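Local coordinates for DsbA family protein (Salmonella typhimurium, PDB 7JVE) that acts as a trimeric thioredoxin-like enzyme with both thiol oxidase and disulfide isomerase activities, at residues Q54-R66 with Q224-I236. Residues are numbered along the deposited sequence; the frame is centred on the assembly and turned at random.
With EDO (1,2-ethanediol), chain M.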
ATOM      1  N   GLN A  54      11.963 -14.117 -11.652  1.00 26.93           N
ATOM      2  CA  GLN A  54      12.371 -12.755 -11.995  1.00 28.22           C
ATOM      3  C   GLN A  54      13.878 -12.587 -11.854  1.00 26.99           C
ATOM      4  O   GLN A  54      14.544 -12.056 -12.754  1.00 29.63           O
ATOM      5  CB  GLN A  54      11.637 -11.747 -11.104  1.00 26.99           C
ATOM      6  CG  GLN A  54      11.825 -10.297 -11.516  1.00 28.12           C
ATOM      7  CD  GLN A  54      10.855  -9.904 -12.613  1.00 31.97           C
ATOM      8  OE1 GLN A  54      10.575 -10.702 -13.508  1.00 36.19           O
ATOM      9  NE2 GLN A  54      10.304  -8.690 -12.530  1.00 31.77           N
ATOM     10  N   GLN A  55      14.425 -13.018 -10.710  1.00 26.06           N
ATOM     11  CA  GLN A  55      15.859 -12.924 -10.449  1.00 24.94           C
ATOM     12  C   GLN A  55      16.657 -13.633 -11.533  1.00 28.06           C
ATOM     13  O   GLN A  55      17.618 -13.080 -12.084  1.00 28.79           O
ATOM     14  CB  GLN A  55      16.163 -13.530  -9.078  1.00 22.76           C
ATOM     15  CG  GLN A  55      17.612 -13.444  -8.556  1.00 23.21           C
ATOM     16  CD  GLN A  55      18.174 -12.010  -8.471  1.00 27.50           C
ATOM     17  OE1 GLN A  55      19.386 -11.816  -8.512  1.00 26.15           O
ATOM     18  NE2 GLN A  55      17.287 -11.008  -8.431  1.00 22.78           N
ATOM     19  N   GLN A  56      16.284 -14.870 -11.837  1.00 27.14           N
ATOM     20  CA  GLN A  56      16.967 -15.608 -12.886  1.00 27.31           C
ATOM     21  C   GLN A  56      16.955 -14.843 -14.202  1.00 26.88           C
ATOM     22  O   GLN A  56      17.973 -14.792 -14.908  1.00 27.97           O
ATOM     23  CB  GLN A  56      16.323 -16.980 -13.048  1.00 26.56           C
ATOM     24  CG  GLN A  56      16.771 -17.981 -11.971  1.00 32.27           C
ATOM     25  CD  GLN A  56      15.871 -19.223 -11.892  1.00 43.45           C
ATOM     26  OE1 GLN A  56      14.766 -19.242 -12.450  1.00 44.98           O
ATOM     27  NE2 GLN A  56      16.349 -20.268 -11.203  1.00 43.55           N
ATOM     28  N   ALA A  57      15.824 -14.222 -14.543  1.00 24.74           N
ATOM     29  CA  ALA A  57      15.737 -13.520 -15.823  1.00 27.50           C
ATOM     30  C   ALA A  57      16.600 -12.268 -15.824  1.00 26.07           C
ATOM     31  O   ALA A  57      17.198 -11.933 -16.850  1.00 25.85           O
ATOM     32  CB  ALA A  57      14.287 -13.161 -16.140  1.00 27.36           C
ATOM     33  N   TYR A  58      16.652 -11.555 -14.689  1.00 24.50           N
ATOM     34  CA  TYR A  58      17.547 -10.404 -14.556  1.00 26.63           C
ATOM     35  C   TYR A  58      19.008 -10.822 -14.661  1.00 27.50           C
ATOM     36  O   TYR A  58      19.819 -10.114 -15.276  1.00 25.97           O
ATOM     37  CB  TYR A  58      17.318  -9.682 -13.222  1.00 24.68           C
ATOM     38  CG  TYR A  58      16.236  -8.630 -13.249  1.00 23.99           C
ATOM     39  CD1 TYR A  58      16.224  -7.631 -14.232  1.00 22.85           C
ATOM     40  CD2 TYR A  58      15.238  -8.609 -12.272  1.00 22.19           C
ATOM     41  CE1 TYR A  58      15.245  -6.655 -14.254  1.00 22.31           C
ATOM     42  CE2 TYR A  58      14.256  -7.639 -12.288  1.00 21.46           C
ATOM     43  CZ  TYR A  58      14.260  -6.675 -13.271  1.00 22.12           C
ATOM     44  OH  TYR A  58      13.274  -5.732 -13.274  1.00 24.18           O
ATOM     45  N   VAL A  59      19.366 -11.958 -14.050  1.00 24.20           N
ATOM     46  CA  VAL A  59      20.738 -12.438 -14.138  1.00 25.02           C
ATOM     47  C   VAL A  59      21.123 -12.690 -15.594  1.00 29.57           C
ATOM     48  O   VAL A  59      22.217 -12.314 -16.040  1.00 27.92           O
ATOM     49  CB  VAL A  59      20.927 -13.698 -13.272  1.00 27.14           C
ATOM     50  CG1 VAL A  59      22.211 -14.410 -13.675  1.00 30.52           C
ATOM     51  CG2 VAL A  59      20.958 -13.330 -11.782  1.00 25.82           C
ATOM     52  N   GLN A  60      20.226 -13.315 -16.364  1.00 27.30           N
ATOM     53  CA  GLN A  60      20.501 -13.526 -17.781  1.00 27.85           C
ATOM     54  C   GLN A  60      20.748 -12.205 -18.493  1.00 28.74           C
ATOM     55  O   GLN A  60      21.628 -12.118 -19.353  1.00 27.18           O
ATOM     56  CB  GLN A  60      19.345 -14.281 -18.448  1.00 28.67           C
ATOM     57  CG  GLN A  60      19.285 -15.748 -18.086  1.00 29.86           C
ATOM     58  CD  GLN A  60      20.519 -16.487 -18.585  1.00 40.39           C
ATOM     59  OE1 GLN A  60      20.822 -16.476 -19.782  1.00 44.77           O
ATOM     60  NE2 GLN A  60      21.261 -17.093 -17.665  1.00 38.09           N
ATOM     61  N   LEU A  61      19.958 -11.169 -18.166  1.00 26.22           N
ATOM     62  CA  LEU A  61      20.140  -9.865 -18.804  1.00 26.74           C
ATOM     63  C   LEU A  61      21.488  -9.257 -18.436  1.00 26.69           C
ATOM     64  O   LEU A  61      22.182  -8.705 -19.303  1.00 26.67           O
ATOM     65  CB  LEU A  61      19.000  -8.923 -18.417  1.00 24.01           C
ATOM     66  CG  LEU A  61      17.619  -9.302 -18.967  1.00 25.70           C
ATOM     67  CD1 LEU A  61      16.532  -8.368 -18.428  1.00 25.55           C
ATOM     68  CD2 LEU A  61      17.645  -9.280 -20.498  1.00 24.86           C
ATOM     69  N   ALA A  62      21.884  -9.371 -17.155  1.00 25.19           N
ATOM     70  CA  ALA A  62      23.201  -8.905 -16.716  1.00 24.87           C
ATOM     71  C   ALA A  62      24.324  -9.588 -17.484  1.00 29.26           C
ATOM     72  O   ALA A  62      25.280  -8.930 -17.916  1.00 27.69           O
ATOM     73  CB  ALA A  62      23.380  -9.145 -15.223  1.00 24.53           C
ATOM     74  N   LEU A  63      24.229 -10.908 -17.669  1.00 27.87           N
ATOM     75  CA  LEU A  63      25.258 -11.602 -18.433  1.00 30.38           C
ATOM     76  C   LEU A  63      25.276 -11.131 -19.877  1.00 30.01           C
ATOM     77  O   LEU A  63      26.350 -10.977 -20.467  1.00 35.29           O
ATOM     78  CB  LEU A  63      25.057 -13.115 -18.360  1.00 30.40           C
ATOM     79  CG  LEU A  63      25.263 -13.666 -16.947  1.00 35.56           C
ATOM     80  CD1 LEU A  63      24.800 -15.127 -16.838  1.00 40.74           C
ATOM     81  CD2 LEU A  63      26.714 -13.497 -16.489  1.00 36.76           C
ATOM     82  N   GLN A  64      24.105 -10.867 -20.458  1.00 28.65           N
ATOM     83  CA  GLN A  64      24.073 -10.440 -21.857  1.00 29.82           C
ATOM     84  C   GLN A  64      24.652  -9.027 -22.039  1.00 30.09           C
ATOM     85  O   GLN A  64      25.329  -8.750 -23.038  1.00 31.72           O
ATOM     86  CB  GLN A  64      22.643 -10.517 -22.389  1.00 29.05           C
ATOM     87  CG  GLN A  64      22.508 -10.067 -23.826  1.00 30.66           C
ATOM     88  CD  GLN A  64      21.064  -9.972 -24.321  1.00 38.38           C
ATOM     89  OE1 GLN A  64      20.121 -10.490 -23.705  1.00 34.80           O
ATOM     90  NE2 GLN A  64      20.892  -9.306 -25.456  1.00 44.60           N
ATOM     91  N   TYR A  65      24.418  -8.119 -21.089  1.00 26.38           N
ATOM     92  CA  TYR A  65      24.879  -6.740 -21.224  1.00 28.76           C
ATOM     93  C   TYR A  65      26.099  -6.445 -20.360  1.00 29.53           C
ATOM     94  O   TYR A  65      26.332  -5.300 -19.982  1.00 31.74           O
ATOM     95  CB  TYR A  65      23.738  -5.762 -20.925  1.00 25.62           C
ATOM     96  CG  TYR A  65      22.641  -5.886 -21.967  1.00 27.19           C
ATOM     97  CD1 TYR A  65      22.743  -5.258 -23.203  1.00 27.88           C
ATOM     98  CD2 TYR A  65      21.522  -6.673 -21.727  1.00 28.39           C
ATOM     99  CE1 TYR A  65      21.741  -5.391 -24.161  1.00 30.24           C
ATOM    100  CE2 TYR A  65      20.527  -6.819 -22.669  1.00 30.59           C
ATOM    101  CZ  TYR A  65      20.640  -6.182 -23.886  1.00 32.60           C
ATOM    102  OH  TYR A  65      19.638  -6.348 -24.809  1.00 35.96           O
ATOM    103  N   ARG A  66      26.896  -7.467 -20.052  0.53 30.14           N
ATOM    104  CA  ARG A  66      28.074  -7.274 -19.212  0.53 32.95           C
ATOM    105  C   ARG A  66      28.951  -6.121 -19.708  0.53 34.11           C
ATOM    106  O   ARG A  66      29.379  -5.267 -18.923  0.53 31.27           O
ATOM    107  CB  ARG A  66      28.882  -8.576 -19.152  0.53 36.61           C
ATOM    108  CG  ARG A  66      30.112  -8.496 -18.250  0.53 41.89           C
ATOM    109  CD  ARG A  66      30.966  -9.769 -18.319  0.53 47.71           C
ATOM    110  NE  ARG A  66      31.121 -10.388 -17.002  0.53 48.47           N
ATOM    111  CZ  ARG A  66      30.518 -11.511 -16.627  0.53 49.68           C
ATOM    112  NH1 ARG A  66      29.724 -12.151 -17.470  0.53 51.55           N
ATOM    113  NH2 ARG A  66      30.715 -11.996 -15.411  0.53 49.58           N
ATOM    114  N   GLN A 224      33.750  -9.375 -12.858  1.00 40.31           N
ATOM    115  CA  GLN A 224      34.049  -8.616 -14.060  1.00 40.31           C
ATOM    116  C   GLN A 224      34.533  -9.513 -15.191  1.00 45.28           C
ATOM    117  O   GLN A 224      34.258  -9.221 -16.358  1.00 47.45           O
ATOM    118  CB  GLN A 224      35.082  -7.538 -13.748  1.00 42.18           C
ATOM    119  CG  GLN A 224      34.588  -6.421 -12.823  1.00 34.86           C
ATOM    120  CD  GLN A 224      35.227  -5.093 -13.167  1.00 35.90           C
ATOM    121  OE1 GLN A 224      34.625  -4.272 -13.844  1.00 36.45           O
ATOM    122  NE2 GLN A 224      36.469  -4.895 -12.732  1.00 33.41           N
ATOM    123  N   THR A 225      35.243 -10.600 -14.874  1.00 46.10           N
ATOM    124  CA  THR A 225      35.767 -11.490 -15.903  1.00 57.16           C
ATOM    125  C   THR A 225      34.622 -12.311 -16.459  1.00 60.76           C
ATOM    126  O   THR A 225      33.822 -12.868 -15.702  1.00 57.72           O
ATOM    127  CB  THR A 225      36.797 -12.468 -15.346  1.00 61.38           C
ATOM    128  OG1 THR A 225      36.135 -13.333 -14.414  1.00 70.77           O
ATOM    129  CG2 THR A 225      37.929 -11.708 -14.651  1.00 59.26           C
ATOM    130  N   GLN A 226      34.566 -12.425 -17.782  1.00 78.16           N
ATOM    131  CA  GLN A 226      33.353 -12.919 -18.401  1.00 77.92           C
ATOM    132  C   GLN A 226      33.269 -14.419 -18.118  1.00 80.98           C
ATOM    133  O   GLN A 226      33.989 -15.239 -18.708  1.00 84.63           O
ATOM    134  CB  GLN A 226      33.281 -12.586 -19.882  1.00 80.12           C
ATOM    135  CG  GLN A 226      31.797 -12.508 -20.230  1.00 85.76           C
ATOM    136  CD  GLN A 226      31.468 -12.155 -21.661  1.00 92.44           C
ATOM    137  OE1 GLN A 226      32.331 -12.165 -22.534  1.00 99.43           O
ATOM    138  NE2 GLN A 226      30.234 -11.694 -21.863  1.00102.66           N
ATOM    139  N   ASP A 227      32.400 -14.755 -17.169  1.00 85.87           N
ATOM    140  CA  ASP A 227      32.135 -16.090 -16.663  1.00 86.80           C
ATOM    141  C   ASP A 227      30.621 -16.229 -16.677  1.00 86.64           C
ATOM    142  O   ASP A 227      29.914 -15.311 -16.243  1.00 83.39           O
ATOM    143  CB  ASP A 227      32.696 -16.240 -15.242  1.00 90.84           C
ATOM    144  CG  ASP A 227      32.720 -17.675 -14.760  1.00 97.65           C
ATOM    145  OD1 ASP A 227      33.003 -18.581 -15.575  1.00 98.35           O
ATOM    146  OD2 ASP A 227      32.464 -17.892 -13.554  1.00 99.01           O
ATOM    147  N   GLY A 228      30.120 -17.340 -17.197  1.00 86.21           N
ATOM    148  CA  GLY A 228      28.683 -17.492 -17.303  1.00 77.71           C
ATOM    149  C   GLY A 228      28.070 -18.059 -16.042  1.00 76.04           C
ATOM    150  O   GLY A 228      26.989 -18.661 -16.079  1.00 73.51           O
ATOM    151  N   ASP A 229      28.760 -17.878 -14.917  1.00 74.91           N
ATOM    152  CA  ASP A 229      28.312 -18.448 -13.652  1.00 71.89           C
ATOM    153  C   ASP A 229      27.185 -17.583 -13.098  1.00 61.87           C
ATOM    154  O   ASP A 229      27.419 -16.584 -12.415  1.00 51.77           O
ATOM    155  CB  ASP A 229      29.475 -18.589 -12.677  1.00 70.24           C
ATOM    156  CG  ASP A 229      29.207 -19.638 -11.609  1.00 72.32           C
ATOM    157  OD1 ASP A 229      30.149 -20.004 -10.869  1.00 73.10           O
ATOM    158  OD2 ASP A 229      28.034 -20.065 -11.483  1.00 72.24           O
ATOM    159  N   VAL A 230      25.949 -17.984 -13.419  1.00 59.61           N
ATOM    160  CA  VAL A 230      24.746 -17.329 -12.918  1.00 56.08           C
ATOM    161  C   VAL A 230      24.796 -17.217 -11.400  1.00 58.69           C
ATOM    162  O   VAL A 230      24.198 -16.299 -10.804  1.00 48.72           O
ATOM    163  CB  VAL A 230      23.493 -18.112 -13.385  1.00 54.65           C
ATOM    164  CG1 VAL A 230      23.426 -18.178 -14.914  1.00 49.77           C
ATOM    165  CG2 VAL A 230      23.452 -19.510 -12.766  1.00 50.39           C
ATOM    166  N   LYS A 231      25.530 -18.132 -10.757  1.00 64.29           N
ATOM    167  CA  LYS A 231      25.607 -18.246  -9.309  1.00 62.00           C
ATOM    168  C   LYS A 231      26.425 -17.143  -8.653  1.00 58.87           C
ATOM    169  O   LYS A 231      26.357 -17.012  -7.429  1.00 58.83           O
ATOM    170  CB  LYS A 231      26.198 -19.609  -8.928  1.00 69.48           C
ATOM    171  CG  LYS A 231      26.059 -19.947  -7.450  1.00 79.62           C
ATOM    172  CD  LYS A 231      24.601 -20.172  -7.069  1.00 84.58           C
ATOM    173  CE  LYS A 231      24.026 -21.425  -7.727  1.00 79.51           C
ATOM    174  NZ  LYS A 231      24.613 -22.664  -7.156  1.00 79.07           N
ATOM    175  N   ARG A 232      27.189 -16.356  -9.418  1.00 50.94           N
ATOM    176  CA  ARG A 232      27.987 -15.264  -8.861  1.00 46.70           C
ATOM    177  C   ARG A 232      27.414 -13.877  -9.146  1.00 38.92           C
ATOM    178  O   ARG A 232      28.094 -12.880  -8.890  1.00 36.57           O
ATOM    179  CB  ARG A 232      29.425 -15.338  -9.378  1.00 49.45           C
ATOM    180  CG  ARG A 232      30.191 -16.600  -8.976  1.00 53.70           C
ATOM    181  CD  ARG A 232      31.653 -16.285  -8.690  1.00 52.40           C
ATOM    182  NE  ARG A 232      32.447 -16.161  -9.920  1.00 63.82           N
ATOM    183  CZ  ARG A 232      33.637 -15.554 -10.017  1.00 65.49           C
ATOM    184  NH1 ARG A 232      34.215 -15.000  -8.953  1.00 58.47           N
ATOM    185  NH2 ARG A 232      34.266 -15.510 -11.190  1.00 67.07           N
ATOM    186  N   VAL A 233      26.191 -13.782  -9.657  1.00 38.00           N
ATOM    187  CA  VAL A 233      25.577 -12.514 -10.046  1.00 32.09           C
ATOM    188  C   VAL A 233      24.352 -12.268  -9.176  1.00 30.69           C
ATOM    189  O   VAL A 233      23.565 -13.183  -8.930  1.00 32.03           O
ATOM    190  CB  VAL A 233      25.160 -12.526 -11.527  1.00 28.98           C
ATOM    191  CG1 VAL A 233      24.532 -11.190 -11.930  1.00 26.11           C
ATOM    192  CG2 VAL A 233      26.328 -12.914 -12.424  1.00 33.10           C
ATOM    193  N   THR A 234      24.152 -11.032  -8.748  1.00 29.28           N
ATOM    194  CA  THR A 234      22.955 -10.745  -7.975  1.00 29.89           C
ATOM    195  C   THR A 234      22.385  -9.415  -8.457  1.00 28.81           C
ATOM    196  O   THR A 234      23.134  -8.448  -8.622  1.00 24.80           O
ATOM    197  CB  THR A 234      23.263 -10.683  -6.472  1.00 26.81           C
ATOM    198  OG1 THR A 234      24.085 -11.791  -6.107  1.00 28.38           O
ATOM    199  CG2 THR A 234      21.966 -10.846  -5.703  1.00 24.86           C
ATOM    200  N   VAL A 235      21.073  -9.362  -8.675  1.00 25.63           N
ATOM    201  CA  VAL A 235      20.392  -8.133  -9.073  1.00 24.36           C
ATOM    202  C   VAL A 235      19.501  -7.719  -7.912  1.00 24.40           C
ATOM    203  O   VAL A 235      18.679  -8.510  -7.444  1.00 25.79           O
ATOM    204  CB  VAL A 235      19.591  -8.326 -10.373  1.00 29.20           C
ATOM    205  CG1 VAL A 235      18.742  -7.122 -10.676  1.00 20.84           C
ATOM    206  CG2 VAL A 235      20.547  -8.611 -11.543  1.00 26.78           C
ATOM    207  N   ILE A 236      19.671  -6.493  -7.433  1.00 25.85           N
ATOM    208  CA  ILE A 236      19.045  -6.087  -6.179  1.00 23.10           C
ATOM    209  C   ILE A 236      18.302  -4.766  -6.328  1.00 24.57           C
ATOM    210  O   ILE A 236      18.838  -3.817  -6.922  1.00 21.32           O
ATOM    211  CB  ILE A 236      20.094  -5.982  -5.065  1.00 24.77           C
ATOM    212  CG1 ILE A 236      20.998  -7.221  -5.085  1.00 26.94           C
ATOM    213  CG2 ILE A 236      19.399  -5.723  -3.694  1.00 28.62           C
ATOM    214  CD1 ILE A 236      21.928  -7.347  -3.907  1.00 25.72           C
TER
HETATM  215  C1  EDO M 307      13.472  -9.167 -16.477  1.00 26.95           C
HETATM  216  O1  EDO M 307      12.564  -8.705 -17.481  1.00 35.72           O
HETATM  217  C2  EDO M 307      12.660  -9.791 -15.347  1.00 36.77           C
HETATM  218  O2  EDO M 307      11.567 -10.574 -15.887  1.00 40.23           O
HETATM  219  O   HOH W   1      20.996 -14.004  -8.117  1.00 27.93           O
HETATM  220  O   HOH W   2      28.746 -12.262 -19.992  1.00 54.90           O
HETATM  221  O   HOH W   3      29.381 -14.432 -13.814  1.00 51.57           O
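Q55 and V235 pair where the long helix 37-64 crosses the strand 234-237, outermost in this chain's thioredoxin-fold sheet, the axes of segments 54-64 and 234-236 passing 8.0 Å apart at 112°. The Q55 amide serves the strand as a backbone mimic: OE1 accepts from V235 N at 3.0 Å, nearly straight at 174°, while NE2 donates to V235 O through a more bent bond (148°), that oxygen lying somewhat out of the amide plane. Both acceptors are met on lone pairs in their carbonyl planes; together the bonds limit the amide's rotation. The bend at chi2 (57°) turns it to the strand, and a water links OE1 to V233 O.

Apolar packing follows along the helix. Y58 CB sits 3.8 Å from V235 CG2, the two side chains crossing at about a right angle; the Y58 hydroxyl bonds onward to D212 O and to K162 of a second subunit. V59 CG1 reaches V230 CB, A62 CB meets V233 CG1, and the L63 methyls divide between V230 and V233.

Past the helix end, in the conformer given, one of two, a face of the R66 guanidinium lies against Q226 CA, in a poorly ordered loop. NE to Q224 O and NH1 to D227 O are weak, each 3.4 Å; NH2 also bonds P223 O. In the guanidinium plane, one water joins R66 NH1, at 2.7 Å, to L63 O.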